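Local coordinates for protein ATP phosphoribosyltransferase regulatory subunit (Lactococcus lactis, PDB 1Z7M) that is required for the first step of histidine biosynthesis and may allow histidine to exert feedback control over ATP phosphoribosyltransferase, at residues S117-R128 with E139-E150; A292-P300 with L331-L339. All coordinates share one frame; numbering follows the deposited sequence.

Overall arrangement
Both contacts belong to the class II synthetase-like core and reach the same mixed beta sheet, but they use it differently. Interaction 1 pairs strands 118-127 and 139-148, a hairpin within the sheet; interaction 2, later in the chain, sets the loop after strand 288-294 against helix 327-338. Strand 320-326 joins them: it lies beside 139-148 in the sheet and runs on into that helix, while strand 302-306 separates it from 288-294. The centres are about 22 Å apart, and the nearest atoms about 7 Å apart, without touching. Interaction 1 thus supplies two strands of the sheet and meets a second copy of the protein; interaction 2 packs against the helix a loop that faces a different protein.

Interaction 1: S117-R128 with E139-E150; sequences SARYSYFGKIFR and ENYQIGIELFGE
Ala118 to Phe127 pairs with Glu139 to Phe148 as an antiparallel hairpin, the strand axes running 146° apart and hydrogen-bonded pairs alternating with non-hydrogen-bonded ones; sequence and topology match motif 2 of class II aminoacyl-tRNA synthetases. The Tyr122 and Gly144 pair illustrates how a glycine accommodates a cross-strand ring. With CG of Tyr122 set between its backbone N and carbonyl carbon (chi1 56°), the ring lies flat over Gly144, whose CA is 3.8 Å from the Tyr122 ring centroid in a CH-pi contact. Phe101 stacks on the same tyrosine. Replacing Tyr122 by an alanine is likely to strip the aromatic lid from the Gly144 backbone and leave Phe101 without its stacking partner. Tyr141 repeats the theme from the other strand and on the other side of the sheet, its ring face over Gly124, with the Gly124 CA 4.2 Å from the Tyr141 ring centroid, while its hydroxyl bonds to Glu43 and Arg40. Beside it, CG2 of Ile143 sits over one face of the Phe123 ring, 3.5 Å from Phe123 CE2. Charges secure both ends. Lys125 NZ forms a salt bridge with Glu139 OE2 at 2.9 Å, on the anti side and somewhat out of the carboxylate plane; Ser62 of the second subunit donates to that same oxygen, tying the strand end to that subunit. At the far end Arg119 makes salt bridges to Glu158, through NH1, and to Glu150, through NH2, while Leu147 CD2 lies over one guanidinium face. The Arg119 guanidinium and Glu150 carboxylate planes stand 85° apart. Glu150 OE1 is gripped from opposite faces of its carboxylate plane, by Arg119 NH2 at 2.8 Å and by Ser117 OG at 2.9 Å.

Interaction 2: A292-P300 with L331-L339; sequences AYSSAANQP and LKALERQEL. With PO4 (phosphate ion), chain J.
A type I beta turn, Ser294 to Ala297, closes the end of strand 288-294 and rests on the C-terminal helix 327-338, where Ala296 meets Ala333. It is a worked case of two small residues allowing a loop to lie close to a helix. The CB of Ala296 touches Ala333 CB at 3.6 Å, and Ala297 CB reaches the same methyl, Ala333 CB, at 3.9 Å, so one helix residue receives two neighbours of the turn. The CA of Ala333 also directs its hydrogen at Ala296 O, 3.5 Å away. Ser294 OG lies 3.8 Å from Ala333 CB, while apparently accepting from the backbone N of Ala296 in an ST turn; the position of that nitrogen is less certain.

One helical turn further on, Arg336 extends its aliphatic part along the same loop. With chi2 extended (-170°), Arg336 CD comes to 3.3 Å from Ala296 O; the bend at chi3 (62°) then turns the guanidinium toward Asn298. Arg336 NH1 comes no nearer than 4.2 Å to Asn298 OD1, too far for a hydrogen bond; that oxygen has a weak bond to a different protein chain, probably the catalytic subunit. Ala297 O bonds to that chain as well.

Away from the helix, Tyr293 OH donates to phosphate O2 at 2.7 Å. Lys291 and the other protein also hold this ion, which probably came from the crystallisation liquor. Helix 327-338 follows directly on strand 320-326, consistent with the strand-then-helix motif 3 of the class II synthetase fold.

Interaction 1: S117-R128 with E139-E150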
loop_
_atom_site.group_PDB
_atom_site.type_symbol
_atom_site.label_atom_id
_atom_site.label_comp_id
_atom_site.label_asym_id
_atom_site.label_seq_id
_atom_site.Cartn_x
_atom_site.Cartn_y
_atom_site.Cartn_z
ATOM N N SER B 117 -36.175 -17.667 3.360
ATOM C CA SER B 117 -35.361 -18.282 2.334
ATOM C C SER B 117 -34.697 -17.169 1.522
ATOM O O SER B 117 -35.254 -16.072 1.387
ATOM C CB SER B 117 -36.270 -19.126 1.438
ATOM O OG SER B 117 -35.568 -20.153 0.766
ATOM N N ALA B 118 -33.510 -17.453 0.987
ATOM C CA ALA B 118 -32.766 -16.497 0.172
ATOM C C ALA B 118 -31.976 -17.212 -0.924
ATOM O O ALA B 118 -31.209 -18.140 -0.645
ATOM C CB ALA B 118 -31.825 -15.700 1.043
ATOM N N ARG B 119 -32.181 -16.795 -2.172
ATOM C CA ARG B 119 -31.455 -17.387 -3.290
ATOM C C ARG B 119 -30.627 -16.293 -3.955
ATOM O O ARG B 119 -31.161 -15.311 -4.459
ATOM C CB ARG B 119 -32.404 -18.020 -4.321
ATOM C CG ARG B 119 -33.044 -19.335 -3.902
ATOM C CD ARG B 119 -34.376 -19.091 -3.209
ATOM N NE ARG B 119 -34.902 -20.274 -2.521
ATOM C CZ ARG B 119 -35.248 -21.409 -3.121
ATOM N NH1 ARG B 119 -35.127 -21.536 -4.441
ATOM N NH2 ARG B 119 -35.720 -22.413 -2.391
ATOM N N TYR B 120 -29.314 -16.480 -3.949
ATOM C CA TYR B 120 -28.379 -15.520 -4.520
ATOM C C TYR B 120 -27.583 -16.063 -5.705
ATOM O O TYR B 120 -27.327 -17.264 -5.807
ATOM C CB TYR B 120 -27.394 -15.091 -3.437
ATOM C CG TYR B 120 -28.000 -14.293 -2.320
ATOM C CD1 TYR B 120 -27.400 -14.250 -1.060
ATOM C CD2 TYR B 120 -29.141 -13.533 -2.529
ATOM C CE1 TYR B 120 -27.930 -13.459 -0.031
ATOM C CE2 TYR B 120 -29.675 -12.741 -1.513
ATOM C CZ TYR B 120 -29.071 -12.707 -0.269
ATOM O OH TYR B 120 -29.625 -11.925 0.719
ATOM N N SER B 121 -27.189 -15.174 -6.604
ATOM C CA SER B 121 -26.371 -15.587 -7.725
ATOM C C SER B 121 -25.307 -14.516 -7.947
ATOM O O SER B 121 -25.469 -13.374 -7.519
ATOM C CB SER B 121 -27.216 -15.791 -8.988
ATOM O OG SER B 121 -27.939 -14.633 -9.339
ATOM N N TYR B 122 -24.206 -14.892 -8.589
ATOM C CA TYR B 122 -23.129 -13.955 -8.865
ATOM C C TYR B 122 -22.402 -14.279 -10.167
ATOM O O TYR B 122 -22.173 -15.447 -10.494
ATOM C CB TYR B 122 -22.141 -13.947 -7.703
ATOM C CG TYR B 122 -21.557 -15.303 -7.362
ATOM C CD1 TYR B 122 -20.460 -15.816 -8.053
ATOM C CD2 TYR B 122 -22.090 -16.064 -6.323
ATOM C CE1 TYR B 122 -19.906 -17.051 -7.714
ATOM C CE2 TYR B 122 -21.545 -17.294 -5.982
ATOM C CZ TYR B 122 -20.455 -17.781 -6.677
ATOM O OH TYR B 122 -19.924 -18.999 -6.321
ATOM N N PHE B 123 -22.058 -13.222 -10.900
ATOM C CA PHE B 123 -21.346 -13.326 -12.166
ATOM C C PHE B 123 -20.208 -12.329 -12.122
ATOM O O PHE B 123 -20.411 -11.135 -12.326
ATOM C CB PHE B 123 -22.262 -12.976 -13.343
ATOM C CG PHE B 123 -23.515 -13.798 -13.409
ATOM C CD1 PHE B 123 -24.523 -13.642 -12.453
ATOM C CD2 PHE B 123 -23.688 -14.732 -14.424
ATOM C CE1 PHE B 123 -25.676 -14.401 -12.510
ATOM C CE2 PHE B 123 -24.841 -15.493 -14.488
ATOM C CZ PHE B 123 -25.839 -15.327 -13.528
ATOM N N GLY B 124 -19.007 -12.814 -11.854
ATOM C CA GLY B 124 -17.880 -11.909 -11.778
ATOM C C GLY B 124 -16.601 -12.656 -11.517
ATOM O O GLY B 124 -16.566 -13.885 -11.607
ATOM N N LYS B 125 -15.546 -11.929 -11.179
ATOM C CA LYS B 125 -14.283 -12.591 -10.939
ATOM C C LYS B 125 -13.615 -12.309 -9.609
ATOM O O LYS B 125 -13.825 -11.265 -9.002
ATOM C CB LYS B 125 -13.324 -12.278 -12.077
ATOM C CG LYS B 125 -13.150 -10.820 -12.325
ATOM C CD LYS B 125 -12.083 -10.548 -13.378
ATOM C CE LYS B 125 -12.508 -10.989 -14.763
ATOM N NZ LYS B 125 -11.536 -10.490 -15.779
ATOM N N ILE B 126 -12.835 -13.299 -9.164
ATOM C CA ILE B 126 -12.065 -13.239 -7.927
ATOM C C ILE B 126 -10.621 -13.125 -8.376
ATOM O O ILE B 126 -10.303 -13.480 -9.505
ATOM C CB ILE B 126 -12.211 -14.523 -7.078
ATOM C CG1 ILE B 126 -11.829 -15.746 -7.900
ATOM C CG2 ILE B 126 -13.612 -14.645 -6.560
ATOM C CD1 ILE B 126 -11.676 -16.977 -7.053
ATOM N N PHE B 127 -9.754 -12.638 -7.495
ATOM C CA PHE B 127 -8.350 -12.459 -7.833
ATOM C C PHE B 127 -7.411 -13.154 -6.869
ATOM O O PHE B 127 -7.324 -12.772 -5.700
ATOM C CB PHE B 127 -8.018 -10.971 -7.858
ATOM C CG PHE B 127 -9.007 -10.145 -8.626
ATOM C CD1 PHE B 127 -10.164 -9.676 -8.015
ATOM C CD2 PHE B 127 -8.805 -9.872 -9.979
ATOM C CE1 PHE B 127 -11.105 -8.950 -8.744
ATOM C CE2 PHE B 127 -9.741 -9.149 -10.713
ATOM C CZ PHE B 127 -10.889 -8.690 -10.093
ATOM N N ARG B 128 -6.705 -14.166 -7.365
ATOM C CA ARG B 128 -5.745 -14.925 -6.560
ATOM C C ARG B 128 -4.412 -14.822 -7.286
ATOM O O ARG B 128 -4.391 -14.632 -8.497
ATOM C CB ARG B 128 -6.163 -16.400 -6.469
ATOM C CG ARG B 128 -7.587 -16.643 -5.957
ATOM C CD ARG B 128 -8.136 -18.031 -6.370
ATOM N NE ARG B 128 -8.245 -18.986 -5.260
ATOM C CZ ARG B 128 -9.072 -18.873 -4.214
ATOM N NH1 ARG B 128 -9.898 -17.839 -4.095
ATOM N NH2 ARG B 128 -9.067 -19.806 -3.271
ATOM N N GLU B 139 -6.720 -13.932 -12.778
ATOM C CA GLU B 139 -8.064 -13.375 -12.920
ATOM C C GLU B 139 -8.998 -14.561 -13.222
ATOM O O GLU B 139 -8.917 -15.196 -14.278
ATOM C CB GLU B 139 -8.095 -12.354 -14.052
ATOM C CG GLU B 139 -8.547 -10.974 -13.632
ATOM C CD GLU B 139 -8.080 -9.906 -14.608
ATOM O OE1 GLU B 139 -6.848 -9.701 -14.710
ATOM O OE2 GLU B 139 -8.937 -9.280 -15.274
ATOM N N ASN B 140 -9.879 -14.852 -12.273
ATOM C CA ASN B 140 -10.789 -15.979 -12.350
ATOM C C ASN B 140 -12.235 -15.587 -12.342
ATOM O O ASN B 140 -12.739 -15.087 -11.335
ATOM C CB ASN B 140 -10.547 -16.890 -11.163
ATOM C CG ASN B 140 -9.129 -17.364 -11.089
ATOM O OD1 ASN B 140 -8.530 -17.380 -10.023
ATOM N ND2 ASN B 140 -8.583 -17.764 -12.222
ATOM N N TYR B 141 -12.904 -15.861 -13.457
ATOM C CA TYR B 141 -14.317 -15.556 -13.629
ATOM C C TYR B 141 -15.142 -16.741 -13.154
ATOM O O TYR B 141 -14.956 -17.865 -13.610
ATOM C CB TYR B 141 -14.622 -15.314 -15.099
ATOM C CG TYR B 141 -15.851 -14.471 -15.321
ATOM C CD1 TYR B 141 -15.745 -13.100 -15.509
ATOM C CD2 TYR B 141 -17.128 -15.043 -15.351
ATOM C CE1 TYR B 141 -16.873 -12.317 -15.732
ATOM C CE2 TYR B 141 -18.268 -14.260 -15.568
ATOM C CZ TYR B 141 -18.129 -12.902 -15.758
ATOM O OH TYR B 141 -19.229 -12.114 -15.962
ATOM N N GLN B 142 -16.060 -16.495 -12.242
ATOM C CA GLN B 142 -16.873 -17.575 -11.768
ATOM C C GLN B 142 -18.325 -17.171 -11.871
ATOM O O GLN B 142 -18.635 -15.979 -12.004
ATOM C CB GLN B 142 -16.551 -17.870 -10.318
ATOM C CG GLN B 142 -15.096 -17.866 -10.015
ATOM C CD GLN B 142 -14.815 -18.166 -8.560
ATOM O OE1 GLN B 142 -15.449 -17.616 -7.667
ATOM N NE2 GLN B 142 -13.859 -19.050 -8.314
ATOM N N ILE B 143 -19.200 -18.181 -11.844
ATOM C CA ILE B 143 -20.656 -18.000 -11.850
ATOM C C ILE B 143 -21.169 -19.007 -10.819
ATOM O O ILE B 143 -20.840 -20.183 -10.883
ATOM C CB ILE B 143 -21.319 -18.309 -13.215
ATOM C CG1 ILE B 143 -20.732 -17.433 -14.311
ATOM C CG2 ILE B 143 -22.781 -17.992 -13.132
ATOM C CD1 ILE B 143 -21.368 -17.634 -15.663
ATOM N N GLY B 144 -21.957 -18.554 -9.857
ATOM C CA GLY B 144 -22.432 -19.485 -8.862
ATOM C C GLY B 144 -23.668 -18.999 -8.156
ATOM O O GLY B 144 -24.121 -17.883 -8.389
ATOM N N ILE B 145 -24.215 -19.849 -7.292
ATOM C CA ILE B 145 -25.423 -19.528 -6.525
ATOM C C ILE B 145 -25.274 -20.001 -5.080
ATOM O O ILE B 145 -24.480 -20.891 -4.789
ATOM C CB ILE B 145 -26.673 -20.212 -7.124
ATOM C CG1 ILE B 145 -26.422 -21.716 -7.224
ATOM C CG2 ILE B 145 -27.005 -19.613 -8.479
ATOM C CD1 ILE B 145 -27.644 -22.492 -7.611
ATOM N N GLU B 146 -26.037 -19.388 -4.186
ATOM C CA GLU B 146 -26.008 -19.737 -2.769
ATOM C C GLU B 146 -27.440 -19.885 -2.277
ATOM O O GLU B 146 -28.302 -19.071 -2.600
ATOM C CB GLU B 146 -25.330 -18.640 -1.951
ATOM C CG GLU B 146 -23.925 -18.304 -2.379
ATOM C CD GLU B 146 -22.945 -19.438 -2.126
ATOM O OE1 GLU B 146 -22.985 -19.995 -1.009
ATOM O OE2 GLU B 146 -22.128 -19.765 -3.027
ATOM N N LEU B 147 -27.702 -20.920 -1.494
ATOM C CA LEU B 147 -29.033 -21.127 -0.970
ATOM C C LEU B 147 -28.967 -20.979 0.546
ATOM O O LEU B 147 -28.225 -21.700 1.207
ATOM C CB LEU B 147 -29.520 -22.518 -1.355
ATOM C CG LEU B 147 -30.944 -22.558 -1.901
ATOM C CD1 LEU B 147 -31.338 -23.987 -2.170
ATOM C CD2 LEU B 147 -31.898 -21.909 -0.910
ATOM N N PHE B 148 -29.724 -20.036 1.097
ATOM C CA PHE B 148 -29.717 -19.807 2.549
ATOM C C PHE B 148 -31.113 -19.844 3.155
ATOM O O PHE B 148 -32.049 -19.292 2.585
ATOM C CB PHE B 148 -29.125 -18.435 2.883
ATOM C CG PHE B 148 -27.714 -18.247 2.429
ATOM C CD1 PHE B 148 -27.343 -17.078 1.779
ATOM C CD2 PHE B 148 -26.746 -19.210 2.684
ATOM C CE1 PHE B 148 -26.031 -16.863 1.389
ATOM C CE2 PHE B 148 -25.427 -19.004 2.296
ATOM C CZ PHE B 148 -25.070 -17.828 1.648
ATOM N N GLY B 149 -31.243 -20.474 4.318
ATOM C CA GLY B 149 -32.529 -20.520 4.994
ATOM C C GLY B 149 -33.439 -21.699 4.719
ATOM O O GLY B 149 -33.939 -22.326 5.656
ATOM N N GLU B 150 -33.668 -21.994 3.444
ATOM C CA GLU B 150 -34.530 -23.096 3.045
ATOM C C GLU B 150 -34.214 -24.342 3.866
ATOM O O GLU B 150 -33.131 -24.458 4.441
ATOM C CB GLU B 150 -34.333 -23.391 1.558
ATOM C CG GLU B 150 -35.373 -24.319 0.940
ATOM C CD GLU B 150 -36.743 -23.665 0.831
ATOM O OE1 GLU B 150 -36.855 -22.629 0.126
ATOM O OE2 GLU B 150 -37.706 -24.190 1.450
#

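Interaction 2: A292-P300 with L331-L339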
loop_
_atom_site.group_PDB
_atom_site.type_symbol
_atom_site.label_atom_id
_atom_site.label_comp_id
_atom_site.label_asym_id
_atom_site.label_seq_id
_atom_site.Cartn_x
_atom_site.Cartn_y
_atom_site.Cartn_z
ATOM N N ALA B 292 -17.433 -31.540 -10.607
ATOM C CA ALA B 292 -17.825 -31.865 -11.968
ATOM C C ALA B 292 -16.626 -31.621 -12.854
ATOM O O ALA B 292 -16.020 -30.557 -12.786
ATOM C CB ALA B 292 -18.983 -30.988 -12.404
ATOM N N TYR B 293 -16.280 -32.605 -13.680
ATOM C CA TYR B 293 -15.130 -32.478 -14.566
ATOM C C TYR B 293 -15.487 -32.635 -16.038
ATOM O O TYR B 293 -16.537 -33.173 -16.375
ATOM C CB TYR B 293 -14.062 -33.514 -14.211
ATOM C CG TYR B 293 -13.408 -33.299 -12.869
ATOM C CD1 TYR B 293 -14.098 -33.552 -11.685
ATOM C CD2 TYR B 293 -12.100 -32.827 -12.782
ATOM C CE1 TYR B 293 -13.503 -33.335 -10.442
ATOM C CE2 TYR B 293 -11.491 -32.607 -11.546
ATOM C CZ TYR B 293 -12.196 -32.857 -10.380
ATOM O OH TYR B 293 -11.616 -32.601 -9.154
ATOM N N SER B 294 -14.604 -32.144 -16.904
ATOM C CA SER B 294 -14.771 -32.246 -18.352
ATOM C C SER B 294 -13.539 -32.948 -18.859
ATOM O O SER B 294 -12.430 -32.634 -18.427
ATOM C CB SER B 294 -14.845 -30.866 -19.020
ATOM O OG SER B 294 -14.458 -30.943 -20.392
ATOM N N SER B 295 -13.716 -33.895 -19.769
ATOM C CA SER B 295 -12.568 -34.608 -20.303
ATOM C C SER B 295 -11.625 -33.621 -20.963
ATOM O O SER B 295 -10.489 -33.959 -21.263
ATOM C CB SER B 295 -13.015 -35.652 -21.325
ATOM O OG SER B 295 -13.885 -35.081 -22.293
ATOM N N ALA B 296 -12.097 -32.394 -21.164
ATOM C CA ALA B 296 -11.301 -31.359 -21.819
ATOM C C ALA B 296 -10.545 -30.386 -20.904
ATOM O O ALA B 296 -10.024 -29.371 -21.367
ATOM C CB ALA B 296 -12.184 -30.578 -22.781
ATOM N N ALA B 297 -10.484 -30.682 -19.613
ATOM C CA ALA B 297 -9.766 -29.826 -18.680
ATOM C C ALA B 297 -9.326 -30.648 -17.481
ATOM O O ALA B 297 -9.946 -31.658 -17.143
ATOM C CB ALA B 297 -10.639 -28.680 -18.239
ATOM N N ASN B 298 -8.269 -30.193 -16.822
ATOM C CA ASN B 298 -7.704 -30.903 -15.686
ATOM C C ASN B 298 -8.283 -30.415 -14.369
ATOM O O ASN B 298 -8.112 -31.033 -13.314
ATOM C CB ASN B 298 -6.194 -30.701 -15.699
ATOM C CG ASN B 298 -5.634 -30.647 -17.107
ATOM O OD1 ASN B 298 -5.587 -31.657 -17.814
ATOM N ND2 ASN B 298 -5.232 -29.460 -17.532
ATOM N N GLN B 299 -8.975 -29.297 -14.437
ATOM C CA GLN B 299 -9.569 -28.735 -13.256
ATOM C C GLN B 299 -11.064 -28.959 -13.270
ATOM O O GLN B 299 -11.648 -29.244 -14.320
ATOM C CB GLN B 299 -9.242 -27.251 -13.216
ATOM C CG GLN B 299 -7.813 -26.977 -12.839
ATOM C CD GLN B 299 -7.703 -26.691 -11.349
ATOM N N PRO B 300 -11.705 -28.875 -12.092
ATOM C CA PRO B 300 -13.155 -29.074 -12.067
ATOM C C PRO B 300 -13.878 -27.888 -12.722
ATOM O O PRO B 300 -13.458 -26.749 -12.580
ATOM C CB PRO B 300 -13.454 -29.221 -10.572
ATOM C CG PRO B 300 -12.379 -28.448 -9.927
ATOM C CD PRO B 300 -11.161 -28.815 -10.725
ATOM N N LEU B 331 -14.234 -22.430 -20.480
ATOM C CA LEU B 331 -13.905 -21.899 -21.796
ATOM C C LEU B 331 -12.661 -22.581 -22.352
ATOM O O LEU B 331 -12.554 -22.846 -23.545
ATOM C CB LEU B 331 -13.682 -20.388 -21.716
ATOM C CG LEU B 331 -14.837 -19.521 -21.205
ATOM C CD1 LEU B 331 -14.375 -18.086 -21.138
ATOM C CD2 LEU B 331 -16.048 -19.649 -22.109
ATOM N N LYS B 332 -11.711 -22.859 -21.477
ATOM C CA LYS B 332 -10.489 -23.520 -21.892
ATOM C C LYS B 332 -10.824 -24.921 -22.393
ATOM O O LYS B 332 -10.169 -25.432 -23.297
ATOM C CB LYS B 332 -9.534 -23.608 -20.711
ATOM C CG LYS B 332 -8.178 -24.222 -21.023
ATOM C CD LYS B 332 -7.281 -24.158 -19.785
ATOM C CE LYS B 332 -7.109 -22.698 -19.326
ATOM N NZ LYS B 332 -7.051 -22.555 -17.838
ATOM N N ALA B 333 -11.851 -25.530 -21.799
ATOM C CA ALA B 333 -12.288 -26.874 -22.175
ATOM C C ALA B 333 -13.108 -26.847 -23.454
ATOM O O ALA B 333 -13.032 -27.768 -24.260
ATOM C CB ALA B 333 -13.100 -27.505 -21.054
ATOM N N LEU B 334 -13.891 -25.789 -23.637
ATOM C CA LEU B 334 -14.700 -25.666 -24.838
ATOM C C LEU B 334 -13.794 -25.509 -26.040
ATOM O O LEU B 334 -14.155 -25.882 -27.147
ATOM C CB LEU B 334 -15.626 -24.461 -24.749
ATOM C CG LEU B 334 -16.806 -24.585 -23.794
ATOM C CD1 LEU B 334 -17.353 -23.215 -23.522
ATOM C CD2 LEU B 334 -17.873 -25.483 -24.375
ATOM N N GLU B 335 -12.615 -24.945 -25.832
ATOM C CA GLU B 335 -11.697 -24.776 -26.938
ATOM C C GLU B 335 -11.003 -26.075 -27.291
ATOM O O GLU B 335 -11.013 -26.489 -28.449
ATOM C CB GLU B 335 -10.672 -23.708 -26.617
ATOM C CG GLU B 335 -11.211 -22.318 -26.833
ATOM C CD GLU B 335 -10.194 -21.265 -26.495
ATOM O OE1 GLU B 335 -9.029 -21.404 -26.937
ATOM O OE2 GLU B 335 -10.564 -20.298 -25.792
ATOM N N ARG B 336 -10.397 -26.724 -26.301
ATOM C CA ARG B 336 -9.723 -27.990 -26.553
ATOM C C ARG B 336 -10.720 -28.922 -27.231
ATOM O O ARG B 336 -10.411 -29.551 -28.250
ATOM C CB ARG B 336 -9.235 -28.617 -25.244
ATOM C CG ARG B 336 -8.092 -27.863 -24.578
ATOM C CD ARG B 336 -7.513 -28.668 -23.421
ATOM N NE ARG B 336 -6.955 -29.946 -23.874
ATOM C CZ ARG B 336 -6.545 -30.927 -23.067
ATOM N NH1 ARG B 336 -6.626 -30.796 -21.746
ATOM N NH2 ARG B 336 -6.050 -32.044 -23.585
ATOM N N GLN B 337 -11.923 -28.979 -26.669
ATOM C CA GLN B 337 -12.994 -29.827 -27.181
ATOM C C GLN B 337 -13.245 -29.620 -28.678
ATOM O O GLN B 337 -13.446 -30.581 -29.429
ATOM C CB GLN B 337 -14.277 -29.539 -26.401
ATOM C CG GLN B 337 -15.390 -30.550 -26.586
ATOM C CD GLN B 337 -16.649 -30.175 -25.815
ATOM O OE1 GLN B 337 -17.335 -29.215 -26.154
ATOM N NE2 GLN B 337 -16.946 -30.926 -24.764
ATOM N N GLU B 338 -13.218 -28.358 -29.094
ATOM C CA GLU B 338 -13.468 -27.956 -30.478
ATOM C C GLU B 338 -12.491 -28.561 -31.495
ATOM O O GLU B 338 -12.873 -28.865 -32.630
ATOM C CB GLU B 338 -13.424 -26.427 -30.555
ATOM C CG GLU B 338 -14.124 -25.810 -31.735
ATOM C CD GLU B 338 -14.060 -24.285 -31.710
ATOM O OE1 GLU B 338 -14.579 -23.678 -30.745
ATOM O OE2 GLU B 338 -13.485 -23.692 -32.651
ATOM N N LEU B 339 -11.235 -28.737 -31.091
ATOM C CA LEU B 339 -10.215 -29.300 -31.977
ATOM C C LEU B 339 -10.342 -30.818 -32.131
ATOM O O LEU B 339 -9.784 -31.543 -31.276
ATOM C CB LEU B 339 -8.824 -28.955 -31.448
ATOM C CG LEU B 339 -8.582 -27.473 -31.162
ATOM C CD1 LEU B 339 -7.163 -27.285 -30.652
ATOM C CD2 LEU B 339 -8.815 -26.660 -32.424
HETATM P P PO4 J . -11.485 -35.016 -6.589
HETATM O O1 PO4 J . -12.647 -35.483 -6.994
HETATM O O2 PO4 J . -10.970 -33.744 -6.754
HETATM O O3 PO4 J . -11.849 -34.867 -4.794
HETATM O O4 PO4 J . -10.391 -36.051 -6.318
#